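Local coordinates for IroE protein (Escherichia coli, PDB 2GZS) that hydrolyses the trilactone siderophore enterobactin and its C-glucosylated forms, preferably without iron, mostly cutting the ring once to give linear trimers, at residues A171-Y179 with H198-A206; Y179-V189 with K222-K233. All coordinates share one frame; numbering follows the deposited sequence.

Interaction 1: residues A171-Y179 with H198-A206. With DFP (diisopropyl phosphonate), chain B.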
loop_
_atom_site.group_PDB
_atom_site.type_symbol
_atom_site.label_atom_id
_atom_site.label_comp_id
_atom_site.label_asym_id
_atom_site.label_seq_id
_atom_site.Cartn_x
_atom_site.Cartn_y
_atom_site.Cartn_z
ATOM N N ALA A 171 -4.099 -5.809 0.131
ATOM C CA ALA A 171 -5.297 -6.152 0.932
ATOM C C ALA A 171 -6.576 -6.172 0.075
ATOM O O ALA A 171 -6.780 -5.288 -0.733
ATOM C CB ALA A 171 -5.411 -5.139 2.058
ATOM N N SER A 172 -7.354 -7.254 0.297
ATOM C CA SER A 172 -8.617 -7.478 -0.446
ATOM C C SER A 172 -8.528 -7.344 -1.979
ATOM O O SER A 172 -9.471 -6.748 -2.527
ATOM C CB SER A 172 -9.733 -6.580 0.072
ATOM O OG SER A 172 -9.875 -6.851 1.495
ATOM N N PRO A 173 -7.481 -7.827 -2.621
ATOM C CA PRO A 173 -7.466 -7.711 -4.098
ATOM C C PRO A 173 -8.565 -8.616 -4.692
ATOM O O PRO A 173 -8.953 -8.326 -5.858
ATOM C CB PRO A 173 -6.059 -8.168 -4.483
ATOM C CG PRO A 173 -5.658 -9.109 -3.380
ATOM C CD PRO A 173 -6.269 -8.546 -2.143
ATOM N N SER A 174 -9.016 -9.591 -3.957
ATOM C CA SER A 174 -10.078 -10.512 -4.465
ATOM C C SER A 174 -11.328 -9.699 -4.767
ATOM O O SER A 174 -12.213 -10.260 -5.484
ATOM C CB SER A 174 -10.406 -11.617 -3.460
ATOM O OG SER A 174 -11.011 -11.034 -2.314
ATOM N N LEU A 175 -11.542 -8.484 -4.342
ATOM C CA LEU A 175 -12.716 -7.671 -4.658
ATOM C C LEU A 175 -12.705 -7.156 -6.118
ATOM O O LEU A 175 -13.755 -6.652 -6.577
ATOM C CB LEU A 175 -12.823 -6.482 -3.686
ATOM C CG LEU A 175 -12.900 -6.905 -2.213
ATOM C CD1 LEU A 175 -12.951 -5.657 -1.341
ATOM C CD2 LEU A 175 -14.135 -7.810 -2.039
ATOM N N GLY A 176 -11.534 -7.225 -6.750
ATOM C CA GLY A 176 -11.359 -6.623 -8.117
ATOM C C GLY A 176 -11.691 -7.585 -9.243
ATOM O O GLY A 176 -11.553 -8.796 -9.197
ATOM N N ARG A 177 -12.262 -6.974 -10.334
ATOM C CA ARG A 177 -12.567 -7.852 -11.477
ATOM C C ARG A 177 -11.336 -8.533 -12.072
ATOM O O ARG A 177 -11.375 -9.657 -12.579
ATOM C CB ARG A 177 -13.158 -6.981 -12.586
ATOM C CG ARG A 177 -14.481 -6.318 -12.283
ATOM C CD ARG A 177 -14.909 -5.628 -13.609
ATOM N NE ARG A 177 -15.306 -6.680 -14.556
ATOM C CZ ARG A 177 -14.672 -7.104 -15.641
ATOM N NH1 ARG A 177 -13.499 -6.644 -16.090
ATOM N NH2 ARG A 177 -15.274 -8.083 -16.322
ATOM N N GLY A 178 -10.206 -7.838 -12.031
ATOM C CA GLY A 178 -9.059 -8.490 -12.698
ATOM C C GLY A 178 -8.111 -9.144 -11.708
ATOM O O GLY A 178 -6.899 -9.311 -11.921
ATOM N N TYR A 179 -8.650 -9.538 -10.538
ATOM C CA TYR A 179 -7.866 -10.268 -9.538
ATOM C C TYR A 179 -7.211 -11.504 -10.109
ATOM O O TYR A 179 -6.028 -11.748 -9.969
ATOM C CB TYR A 179 -8.789 -10.679 -8.378
ATOM C CG TYR A 179 -8.400 -11.690 -7.350
ATOM C CD1 TYR A 179 -7.295 -11.387 -6.554
ATOM C CD2 TYR A 179 -9.065 -12.898 -7.113
ATOM C CE1 TYR A 179 -6.869 -12.269 -5.578
ATOM C CE2 TYR A 179 -8.652 -13.786 -6.127
ATOM C CZ TYR A 179 -7.541 -13.454 -5.361
ATOM O OH TYR A 179 -7.058 -14.265 -4.351
ATOM N N HIS A 198 9.060 -9.043 -0.877
ATOM C CA HIS A 198 8.154 -9.766 0.007
ATOM C C HIS A 198 6.704 -9.482 -0.331
ATOM O O HIS A 198 6.400 -8.296 -0.515
ATOM C CB HIS A 198 8.357 -9.265 1.455
ATOM C CG HIS A 198 7.328 -9.700 2.426
ATOM N ND1 HIS A 198 7.100 -11.060 2.683
ATOM C CD2 HIS A 198 6.502 -8.990 3.233
ATOM C CE1 HIS A 198 6.142 -11.151 3.607
ATOM N NE2 HIS A 198 5.764 -9.932 3.947
ATOM N N LEU A 199 5.886 -10.524 -0.432
ATOM C CA LEU A 199 4.493 -10.246 -0.824
ATOM C C LEU A 199 3.597 -10.738 0.296
ATOM O O LEU A 199 3.704 -11.901 0.700
ATOM C CB LEU A 199 4.173 -11.010 -2.116
ATOM C CG LEU A 199 2.711 -10.870 -2.548
ATOM C CD1 LEU A 199 2.343 -9.425 -2.832
ATOM C CD2 LEU A 199 2.527 -11.815 -3.761
ATOM N N ALA A 200 2.740 -9.905 0.807
ATOM C CA ALA A 200 1.810 -10.247 1.878
ATOM C C ALA A 200 0.399 -10.055 1.319
ATOM O O ALA A 200 -0.025 -8.914 1.106
ATOM C CB ALA A 200 2.005 -9.373 3.108
ATOM N N ILE A 201 -0.318 -11.168 1.098
ATOM C CA ILE A 201 -1.710 -11.060 0.669
ATOM C C ILE A 201 -2.620 -11.102 1.890
ATOM O O ILE A 201 -2.376 -11.938 2.779
ATOM C CB ILE A 201 -2.074 -12.210 -0.301
ATOM C CG1 ILE A 201 -1.155 -12.170 -1.535
ATOM C CG2 ILE A 201 -3.533 -12.152 -0.683
ATOM C CD1 ILE A 201 -1.397 -13.342 -2.484
HETATM N N MSE A 202 -3.560 -10.181 1.970
HETATM C CA MSE A 202 -4.346 -9.972 3.153
HETATM C C MSE A 202 -5.802 -10.075 2.728
HETATM O O MSE A 202 -6.224 -9.335 1.841
HETATM C CB MSE A 202 -4.071 -8.603 3.777
HETATM C CG MSE A 202 -2.539 -8.287 3.910
HETATM SE SE MSE A 202 -2.140 -6.591 4.682
HETATM C CE MSE A 202 -1.939 -7.198 6.481
ATOM N N GLU A 203 -6.560 -10.986 3.348
ATOM C CA GLU A 203 -7.952 -11.097 2.934
ATOM C C GLU A 203 -8.822 -11.265 4.180
ATOM O O GLU A 203 -8.313 -11.699 5.204
ATOM C CB GLU A 203 -8.189 -12.326 2.011
ATOM C CG GLU A 203 -7.566 -12.146 0.625
ATOM C CD GLU A 203 -8.400 -11.314 -0.314
ATOM O OE1 GLU A 203 -9.577 -10.945 -0.011
ATOM O OE2 GLU A 203 -7.939 -11.000 -1.451
ATOM N N GLY A 204 -10.080 -10.893 4.114
ATOM C CA GLY A 204 -10.927 -11.007 5.312
ATOM C C GLY A 204 -12.222 -11.490 4.654
ATOM O O GLY A 204 -12.119 -12.660 4.366
ATOM N N SER A 205 -13.046 -10.488 4.492
ATOM C CA SER A 205 -14.314 -10.561 3.779
ATOM C C SER A 205 -15.029 -11.767 4.375
ATOM O O SER A 205 -15.688 -11.492 5.375
ATOM C CB SER A 205 -14.093 -10.605 2.276
ATOM O OG SER A 205 -13.474 -9.393 1.846
ATOM N N ALA A 206 -14.814 -12.926 3.789
ATOM C CA ALA A 206 -15.283 -14.211 4.298
ATOM C C ALA A 206 -14.778 -14.436 5.715
ATOM O O ALA A 206 -13.638 -14.805 5.987
ATOM C CB ALA A 206 -14.841 -15.329 3.371
HETATM C C1 DFP B . -14.436 -2.083 -1.822
HETATM C C2 DFP B . -15.817 -1.654 -2.326
HETATM C C3 DFP B . -14.261 -1.848 -0.329
HETATM C "C1'" DFP B . -13.257 -2.380 -6.176
HETATM C "C2'" DFP B . -12.488 -3.654 -6.364
HETATM C "C3'" DFP B . -14.653 -2.565 -6.861
HETATM P P DFP B . -12.584 -1.601 -3.721
HETATM O O1P DFP B . -13.504 -1.201 -2.524
HETATM O O2P DFP B . -13.551 -2.209 -4.810
HETATM O O3P DFP B . -11.762 -0.437 -4.254
HETATM O O HOH W 1 -10.990 -9.337 1.710
HETATM O O HOH W 2 -6.181 -12.687 -2.520
#
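The carboxylate of Glu-203 and the ring of Tyr-179 are the flat groups here, with the 3-10 segment 173-175 lying against both. Ser-174 CA sits over the middle of one face of the Tyr-179 ring, 3.4 Å above its plane, while Glu-203 OE2 approaches this ring obliquely. Both carboxylate oxygens are gripped on the side facing each other: the backbone N of Ser-174 meets the syn lone pair of OE2 at 3.1 Å, and Ser-174 OG donates to OE1 at 2.7 Å from 33° out of the carboxylate plane. OE2 also lies 3.0 Å from Pro-173 CD. A bend in the Glu-203 chain (chi2 -81°) folds the carboxylate back against the 3-10 segment. One water donates to OE1 and ties it to Ser-172 OG, Gly-204 N and Ser-205 OG; a second links OE2 with Tyr-179 OH. A leucine in place of Glu-203 would probably leave Ser-174 N and OG and both waters without their acceptor, and the 3-10 segment less firmly held to the strand.

Beside this polar cluster the parallel pairing of Ala-171 with Met-202, a selenomethionine, is closed by the bond from Ser-172 N to Met-202 O (2.8 Å). At the end of the 3-10 segment, Leu-175 and then Gly-176 line the pocket of diisopropyl phosphonate, with Leu-175 CD1 3.9 Å from its C1 atom; the Leu-175 side chain also lies about 4 Å from those of the active-site residues Ser-149 and His-247.

In the alpha/beta-hydrolase sheet, strand 198-203 runs between strands 167-171 and 237-241. Ala-171 and Met-202 pack on Ser-254 of helix 247-262, whereas Glu-203 and Tyr-179 face helix 219-232.

Interaction 2: residues Y179-V189 with K222-K233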
loop_
_atom_site.group_PDB
_atom_site.type_symbol
_atom_site.label_atom_id
_atom_site.label_comp_id
_atom_site.label_asym_id
_atom_site.label_seq_id
_atom_site.Cartn_x
_atom_site.Cartn_y
_atom_site.Cartn_z
ATOM N N TYR A 179 -8.650 -9.538 -10.538
ATOM C CA TYR A 179 -7.866 -10.268 -9.538
ATOM C C TYR A 179 -7.211 -11.504 -10.109
ATOM O O TYR A 179 -6.028 -11.748 -9.969
ATOM C CB TYR A 179 -8.789 -10.679 -8.378
ATOM C CG TYR A 179 -8.400 -11.690 -7.350
ATOM C CD1 TYR A 179 -7.295 -11.387 -6.554
ATOM C CD2 TYR A 179 -9.065 -12.898 -7.113
ATOM C CE1 TYR A 179 -6.869 -12.269 -5.578
ATOM C CE2 TYR A 179 -8.652 -13.786 -6.127
ATOM C CZ TYR A 179 -7.541 -13.454 -5.361
ATOM O OH TYR A 179 -7.058 -14.265 -4.351
ATOM N N ASP A 180 -7.989 -12.385 -10.756
ATOM C CA ASP A 180 -7.428 -13.620 -11.266
ATOM C C ASP A 180 -6.410 -13.329 -12.359
ATOM O O ASP A 180 -5.437 -14.114 -12.394
ATOM C CB ASP A 180 -8.510 -14.569 -11.823
ATOM C CG ASP A 180 -9.422 -15.112 -10.707
ATOM O OD1 ASP A 180 -9.007 -16.109 -10.086
ATOM O OD2 ASP A 180 -10.521 -14.578 -10.478
ATOM N N ALA A 181 -6.692 -12.305 -13.169
ATOM C CA ALA A 181 -5.675 -12.028 -14.229
ATOM C C ALA A 181 -4.337 -11.606 -13.633
ATOM O O ALA A 181 -3.222 -11.946 -14.069
ATOM C CB ALA A 181 -6.120 -10.921 -15.164
ATOM N N LEU A 182 -4.421 -10.806 -12.558
ATOM C CA LEU A 182 -3.207 -10.412 -11.825
ATOM C C LEU A 182 -2.577 -11.573 -11.112
ATOM O O LEU A 182 -1.323 -11.698 -11.144
ATOM C CB LEU A 182 -3.571 -9.357 -10.751
ATOM C CG LEU A 182 -2.935 -8.002 -10.634
ATOM C CD1 LEU A 182 -2.143 -7.574 -11.850
ATOM C CD2 LEU A 182 -4.024 -6.960 -10.304
ATOM N N LEU A 183 -3.352 -12.430 -10.447
ATOM C CA LEU A 183 -2.695 -13.616 -9.870
ATOM C C LEU A 183 -1.968 -14.516 -10.868
ATOM O O LEU A 183 -0.943 -15.125 -10.589
ATOM C CB LEU A 183 -3.712 -14.538 -9.161
ATOM C CG LEU A 183 -4.028 -14.117 -7.727
ATOM C CD1 LEU A 183 -4.964 -15.126 -7.071
ATOM C CD2 LEU A 183 -2.746 -13.917 -6.928
ATOM N N SER A 184 -2.558 -14.637 -12.041
ATOM C CA SER A 184 -2.002 -15.378 -13.169
ATOM C C SER A 184 -0.647 -14.785 -13.551
ATOM O O SER A 184 0.336 -15.501 -13.792
ATOM C CB SER A 184 -2.979 -15.313 -14.346
ATOM O OG SER A 184 -2.497 -16.224 -15.339
ATOM N N ARG A 185 -0.562 -13.444 -13.549
ATOM C CA ARG A 185 0.782 -12.879 -13.822
ATOM C C ARG A 185 1.736 -13.080 -12.656
ATOM O O ARG A 185 2.947 -13.341 -12.850
ATOM C CB ARG A 185 0.663 -11.389 -14.091
ATOM C CG ARG A 185 -0.144 -10.982 -15.316
ATOM C CD ARG A 185 -0.564 -9.511 -15.349
ATOM N NE ARG A 185 0.497 -8.534 -15.288
ATOM C CZ ARG A 185 0.654 -7.288 -14.893
ATOM N NH1 ARG A 185 -0.320 -6.534 -14.377
ATOM N NH2 ARG A 185 1.866 -6.711 -15.005
ATOM N N VAL A 186 1.214 -12.964 -11.435
ATOM C CA VAL A 186 2.068 -13.126 -10.253
ATOM C C VAL A 186 2.713 -14.479 -10.211
ATOM O O VAL A 186 3.885 -14.707 -9.956
ATOM C CB VAL A 186 1.245 -12.896 -8.943
ATOM C CG1 VAL A 186 2.011 -13.479 -7.770
ATOM C CG2 VAL A 186 0.909 -11.416 -8.790
ATOM N N THR A 187 1.940 -15.566 -10.486
ATOM C CA THR A 187 2.522 -16.883 -10.334
ATOM C C THR A 187 3.310 -17.277 -11.610
ATOM O O THR A 187 3.931 -18.327 -11.529
ATOM C CB THR A 187 1.465 -17.970 -10.023
ATOM O OG1 THR A 187 0.455 -18.013 -11.054
ATOM C CG2 THR A 187 0.688 -17.621 -8.746
ATOM N N ALA A 188 3.308 -16.466 -12.645
ATOM C CA ALA A 188 4.051 -16.767 -13.862
ATOM C C ALA A 188 5.498 -16.252 -13.827
ATOM O O ALA A 188 6.208 -16.456 -14.812
ATOM C CB ALA A 188 3.358 -16.166 -15.080
ATOM N N VAL A 189 5.849 -15.537 -12.730
ATOM C CA VAL A 189 7.164 -14.903 -12.754
ATOM C C VAL A 189 8.286 -15.903 -12.825
ATOM O O VAL A 189 8.185 -17.080 -12.471
ATOM C CB VAL A 189 7.401 -14.088 -11.454
ATOM C CG1 VAL A 189 6.451 -12.921 -11.358
ATOM C CG2 VAL A 189 7.268 -15.021 -10.277
ATOM N N LYS A 222 -7.088 -20.395 -4.144
ATOM C CA LYS A 222 -6.245 -19.619 -5.034
ATOM C C LYS A 222 -5.014 -19.112 -4.305
ATOM O O LYS A 222 -3.895 -19.152 -4.856
ATOM C CB LYS A 222 -7.065 -18.435 -5.606
ATOM C CG LYS A 222 -7.906 -18.916 -6.781
ATOM C CD LYS A 222 -8.584 -17.704 -7.405
ATOM C CE LYS A 222 -9.924 -18.060 -8.020
ATOM N NZ LYS A 222 -10.764 -16.820 -8.089
ATOM N N ILE A 223 -5.243 -18.643 -3.067
ATOM C CA ILE A 223 -4.085 -18.105 -2.355
ATOM C C ILE A 223 -3.151 -19.197 -1.952
ATOM O O ILE A 223 -1.914 -19.052 -2.042
ATOM C CB ILE A 223 -4.575 -17.357 -1.097
ATOM C CG1 ILE A 223 -5.390 -16.111 -1.442
ATOM C CG2 ILE A 223 -3.386 -17.021 -0.207
ATOM C CD1 ILE A 223 -6.065 -15.517 -0.219
ATOM N N HIS A 224 -3.653 -20.369 -1.530
ATOM C CA HIS A 224 -2.677 -21.378 -1.140
ATOM C C HIS A 224 -1.869 -21.833 -2.343
ATOM O O HIS A 224 -0.654 -22.041 -2.192
ATOM C CB HIS A 224 -3.339 -22.565 -0.410
ATOM C CG HIS A 224 -3.791 -22.047 0.943
ATOM N ND1 HIS A 224 -2.931 -21.392 1.797
ATOM C CD2 HIS A 224 -4.982 -22.037 1.570
ATOM C CE1 HIS A 224 -3.554 -21.017 2.896
ATOM N NE2 HIS A 224 -4.804 -21.412 2.781
ATOM N N THR A 225 -2.513 -21.970 -3.512
ATOM C CA THR A 225 -1.670 -22.363 -4.640
ATOM C C THR A 225 -0.650 -21.261 -4.943
ATOM O O THR A 225 0.513 -21.554 -5.264
ATOM C CB THR A 225 -2.539 -22.548 -5.891
ATOM O OG1 THR A 225 -3.373 -23.698 -5.637
ATOM C CG2 THR A 225 -1.736 -22.792 -7.160
ATOM N N THR A 226 -1.133 -20.018 -4.849
ATOM C CA THR A 226 -0.275 -18.876 -5.152
ATOM C C THR A 226 0.960 -18.918 -4.258
ATOM O O THR A 226 2.082 -18.825 -4.756
ATOM C CB THR A 226 -1.009 -17.549 -4.979
ATOM O OG1 THR A 226 -1.982 -17.415 -6.023
ATOM C CG2 THR A 226 -0.050 -16.362 -5.161
ATOM N N LEU A 227 0.751 -19.092 -2.965
ATOM C CA LEU A 227 1.902 -19.191 -2.063
ATOM C C LEU A 227 2.836 -20.339 -2.387
ATOM O O LEU A 227 4.081 -20.221 -2.301
ATOM C CB LEU A 227 1.423 -19.309 -0.608
ATOM C CG LEU A 227 0.625 -18.228 0.088
ATOM C CD1 LEU A 227 0.552 -18.557 1.598
ATOM C CD2 LEU A 227 1.152 -16.821 -0.068
ATOM N N THR A 228 2.261 -21.492 -2.744
ATOM C CA THR A 228 3.025 -22.671 -3.078
ATOM C C THR A 228 3.915 -22.410 -4.286
ATOM O O THR A 228 5.129 -22.702 -4.219
ATOM C CB THR A 228 2.074 -23.836 -3.411
ATOM O OG1 THR A 228 1.289 -24.146 -2.261
ATOM C CG2 THR A 228 2.861 -25.100 -3.776
ATOM N N ILE A 229 3.331 -21.891 -5.369
ATOM C CA ILE A 229 4.132 -21.592 -6.552
ATOM C C ILE A 229 5.179 -20.519 -6.242
ATOM O O ILE A 229 6.342 -20.664 -6.661
ATOM C CB ILE A 229 3.247 -21.209 -7.753
ATOM C CG1 ILE A 229 2.367 -22.415 -8.132
ATOM C CG2 ILE A 229 4.033 -20.797 -8.975
ATOM C CD1 ILE A 229 1.423 -22.088 -9.307
ATOM N N LEU A 230 4.784 -19.455 -5.535
ATOM C CA LEU A 230 5.783 -18.387 -5.308
ATOM C C LEU A 230 6.921 -18.895 -4.464
ATOM O O LEU A 230 8.109 -18.598 -4.725
ATOM C CB LEU A 230 5.104 -17.195 -4.657
ATOM C CG LEU A 230 4.160 -16.405 -5.596
ATOM C CD1 LEU A 230 3.555 -15.223 -4.874
ATOM C CD2 LEU A 230 4.930 -15.967 -6.851
ATOM N N LYS A 231 6.651 -19.704 -3.461
ATOM C CA LYS A 231 7.742 -20.279 -2.661
ATOM C C LYS A 231 8.692 -21.094 -3.498
ATOM O O LYS A 231 9.914 -20.987 -3.337
ATOM C CB LYS A 231 7.080 -21.218 -1.629
ATOM C CG LYS A 231 6.904 -20.520 -0.291
ATOM C CD LYS A 231 5.848 -19.431 -0.281
ATOM C CE LYS A 231 4.618 -19.971 0.433
ATOM N NZ LYS A 231 4.481 -19.481 1.827
ATOM N N ASP A 232 8.075 -21.883 -4.405
ATOM C CA ASP A 232 8.921 -22.654 -5.302
ATOM C C ASP A 232 9.813 -21.743 -6.174
ATOM O O ASP A 232 10.926 -22.153 -6.571
ATOM C CB ASP A 232 8.076 -23.540 -6.238
ATOM C CG ASP A 232 7.487 -24.785 -5.631
ATOM O OD1 ASP A 232 7.894 -25.141 -4.504
ATOM O OD2 ASP A 232 6.607 -25.408 -6.275
ATOM N N LYS A 233 9.315 -20.557 -6.467
ATOM C CA LYS A 233 10.059 -19.606 -7.274
ATOM C C LYS A 233 10.983 -18.737 -6.427
ATOM O O LYS A 233 11.527 -17.752 -6.962
ATOM C CB LYS A 233 9.054 -18.766 -8.080
ATOM C CG LYS A 233 8.474 -19.739 -9.129
ATOM C CD LYS A 233 7.450 -19.091 -10.027
ATOM C CE LYS A 233 7.237 -20.017 -11.238
ATOM N NZ LYS A 233 6.472 -19.286 -12.256
HETATM O O HOH W 3 7.266 -19.606 -15.257
#
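Lys-222 and Asp-180 join the two helices at one end of the contact, and Lys-233 joins them at the other. The chain of Lys-222, bent at chi3, crosses the Tyr-179 ring obliquely and brings NZ to the syn lone pair of Asp-180 OD1 at 2.8 Å, a salt bridge at an exposed margin. Tyr-179 OH, further in, touches Ile-223 CG1.

Two threonines meet at the centre of the interface. Thr-187 holds OG1 between its backbone N and carbonyl carbon (chi1 57°), where it donates to Leu-183 O at 3.2 Å; this turns CG2 across the interface to Thr-226 OG1, 3.8 Å away. Thr-226 OG1, while lying against that methyl, bonds to Lys-222 O at 2.8 Å from above the carbonyl plane, and the two CG2 methyls also touch. Each hydroxyl thus shares a carbonyl with its own backbone N-H, the two donors coming from opposite faces. Leu-183 adds CD2 against Thr-226, and Ile-229 CG2 packs on Thr-187.

Val-186 CG1, anti to the backbone N (chi1 163°), butts against Leu-230 CD1 at 3.7 Å. Lys-233, stretched out past CG, reaches across to the backbone of residues 187-189: NZ donates to Thr-187 O and Val-189 O, each at 2.8 Å, and to a water. Its charge probably offsets the partial negative charge of these two carbonyls.

The axes of the two segments approach to 10.2 Å and run nearly parallel, 22° apart, as a pair of helices flanking the central sheet of the alpha/beta-hydrolase fold. Behind Val-186 and Val-189 stands Trp-159 of helix 150-161, while Ile-223 and Leu-230 pack on strands 198-203 and 237-241, so helix 219-232 bridges its partner helix and the sheet.

How the interactions relate
Interactions 1 and 2 lie with their centres about 12 Å apart, on the same side of the chain's centre, and share Tyr-179. Their segments alternate along the chain: segment 171-179, from the end of strand 167-171, leads into helix 179-187, strand 198-203 follows, and helix 219-232 comes last, so strand 167-171, helix 179-187 and strand 198-203 form a beta-alpha-beta crossover. The two contacts touch where the strand meets the later helix: Leu-199 CD2 lies 3.7 Å from Leu-230 CD1, and Ile-201 and Glu-203 pack on Ile-223. Interaction 1 borders the ligand pocket, whereas interaction 2 joins helices farther from it, within one continuous esterase fold.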